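PDB 4LIH: gamma-glutamyl-gamma-aminobutyraldehyde dehydrogenase from Burkholderia cenocepacia, which probably oxidises aldehydes to carboxylic acids with NAD(P)+ as the electron acceptor. Local coordinates for residues Ser49-Arg54 and Glu113-Gly118. Residues are numbered along the deposited sequence; the frame is centred on the assembly and turned at random. Where two conformers were deposited one is given.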
loop_
_atom_site.group_PDB
_atom_site.type_symbol
_atom_site.label_atom_id
_atom_site.label_comp_id
_atom_site.label_asym_id
_atom_site.label_seq_id
_atom_site.Cartn_x
_atom_site.Cartn_y
_atom_site.Cartn_z
ATOM N N SER A 49 33.049 7.681 -33.267
ATOM C CA SER A 49 32.832 6.311 -32.862
ATOM C C SER A 49 34.066 5.743 -32.180
ATOM O O SER A 49 35.167 5.828 -32.717
ATOM C CB SER A 49 32.536 5.460 -34.087
ATOM O OG SER A 49 32.149 4.165 -33.707
ATOM N N PRO A 50 33.872 5.092 -31.034
ATOM C CA PRO A 50 34.949 4.397 -30.349
ATOM C C PRO A 50 35.480 3.161 -31.064
ATOM O O PRO A 50 36.550 2.668 -30.724
ATOM C CB PRO A 50 34.320 3.953 -29.022
ATOM C CG PRO A 50 32.989 4.609 -28.915
ATOM C CD PRO A 50 32.627 5.171 -30.242
ATOM N N ILE A 51 34.745 2.675 -32.041
ATOM C CA ILE A 51 35.085 1.441 -32.698
ATOM C C ILE A 51 36.392 1.649 -33.438
ATOM O O ILE A 51 37.300 0.813 -33.362
ATOM C CB ILE A 51 33.986 1.021 -33.706
ATOM C CG1 ILE A 51 32.678 0.706 -32.930
ATOM C CG2 ILE A 51 34.443 -0.193 -34.523
ATOM C CD1 ILE A 51 31.444 0.614 -33.829
ATOM N N ASP A 52 36.459 2.779 -34.138
ATOM C CA ASP A 52 37.575 3.031 -35.049
ATOM C C ASP A 52 37.910 4.497 -35.219
ATOM O O ASP A 52 38.733 4.846 -36.071
ATOM C CB ASP A 52 37.269 2.369 -36.404
ATOM C CG ASP A 52 36.038 2.939 -37.090
ATOM O OD1 ASP A 52 35.379 3.865 -36.536
ATOM O OD2 ASP A 52 35.745 2.444 -38.210
ATOM N N GLY A 53 37.312 5.370 -34.414
ATOM C CA GLY A 53 37.529 6.822 -34.565
ATOM C C GLY A 53 36.787 7.544 -35.699
ATOM O O GLY A 53 36.982 8.745 -35.885
ATOM N N ARG A 54 35.934 6.837 -36.443
ATOM C CA ARG A 54 35.194 7.456 -37.549
ATOM C C ARG A 54 34.281 8.559 -37.008
ATOM O O ARG A 54 33.686 8.406 -35.941
ATOM C CB ARG A 54 34.398 6.399 -38.363
ATOM C CG ARG A 54 33.191 5.746 -37.671
ATOM C CD ARG A 54 32.541 4.605 -38.474
ATOM N NE ARG A 54 32.916 3.274 -38.006
ATOM C CZ ARG A 54 32.221 2.154 -38.230
ATOM N NH1 ARG A 54 31.069 2.169 -38.886
ATOM N NH2 ARG A 54 32.667 1.002 -37.758
ATOM N N GLU A 113 23.413 3.078 -31.051
ATOM C CA GLU A 113 24.034 2.931 -29.727
ATOM C C GLU A 113 25.410 2.283 -29.784
ATOM O O GLU A 113 26.303 2.674 -29.035
ATOM C CB GLU A 113 23.136 2.082 -28.783
ATOM C CG GLU A 113 23.427 2.213 -27.275
ATOM C CD GLU A 113 22.758 3.443 -26.687
ATOM O OE1 GLU A 113 22.694 4.480 -27.358
ATOM O OE2 GLU A 113 22.223 3.367 -25.590
ATOM N N THR A 114 25.534 1.258 -30.623
ATOM C CA THR A 114 26.776 0.483 -30.808
ATOM C C THR A 114 27.818 1.363 -31.526
ATOM O O THR A 114 28.958 1.405 -31.112
ATOM C CB THR A 114 26.513 -0.818 -31.613
ATOM O OG1 THR A 114 25.810 -1.779 -30.798
ATOM C CG2 THR A 114 27.799 -1.431 -32.138
ATOM N N LEU A 115 27.397 2.098 -32.561
ATOM C CA LEU A 115 28.312 3.058 -33.213
ATOM C C LEU A 115 28.798 4.190 -32.327
ATOM O O LEU A 115 29.977 4.529 -32.349
ATOM C CB LEU A 115 27.652 3.681 -34.452
ATOM C CG LEU A 115 27.370 2.685 -35.563
ATOM C CD1 LEU A 115 26.448 3.334 -36.614
ATOM C CD2 LEU A 115 28.657 2.174 -36.180
ATOM N N ASP A 116 27.872 4.753 -31.553
ATOM C CA ASP A 116 28.079 5.958 -30.753
ATOM C C ASP A 116 28.968 5.671 -29.531
ATOM O O ASP A 116 29.870 6.448 -29.201
ATOM C CB ASP A 116 26.678 6.474 -30.325
ATOM C CG ASP A 116 26.646 7.958 -29.961
ATOM O OD1 ASP A 116 27.681 8.635 -30.165
ATOM O OD2 ASP A 116 25.568 8.450 -29.485
ATOM N N ALA A 117 28.723 4.535 -28.876
ATOM C CA ALA A 117 29.296 4.298 -27.539
ATOM C C ALA A 117 30.192 3.063 -27.454
ATOM O O ALA A 117 30.754 2.824 -26.402
ATOM C CB ALA A 117 28.171 4.190 -26.527
ATOM N N GLY A 118 30.295 2.295 -28.550
ATOM C CA GLY A 118 31.221 1.142 -28.663
ATOM C C GLY A 118 30.723 -0.135 -28.019
ATOM O O GLY A 118 31.478 -1.083 -27.830
#
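Pro50 lays the CG and CD edge of its ring over the last turn of helix 106-117, where Pro50 CG lies 3.5 Å from Ala117 C. It belongs to the turn joining strands 44-48 and 55-60 of an aldehyde dehydrogenase fold, and this turn meets the C-terminal end of the helix, which leaves helical geometry at Gly118 with positive phi. Near this helix end Ser49 OG donates to Leu115 O at 2.6 Å, in the carbonyl plane and on a lone pair, with a C=O...OG angle of 141°. A chi1 of -172° turns OG away from the serine's own backbone N and towards that carbonyl; a weak bond from Ile51 N also reaches OG. Beside this polar link, Ile51 reaches the helix with CD1, 3.8 Å from Thr114 O and 4.0 Å from Leu115 CD2, the two side chains crossing at a slant. In the conformer described, one of two modelled for Arg54, Leu115 CD2 also lies over one face of the guanidinium, 3.6 Å from Arg54 NH1. Arg54 NE of this conformer forms a salt bridge with Asp52 OD1 at 2.9 Å; OD1 also accepts from Arg54 N, an Asx turn, the two donors reaching it from opposite faces of the carboxylate plane. Around the contact, Leu56 of strand 55-60 touches both Ser49 and Leu115, and Tyr388 OH hydrogen-bonds Ile51 O. At the proline ring, Pro50 CD sits against two successive helix carbonyls, 3.2 Å from Asp116 O and 3.4 Å from Leu115 O.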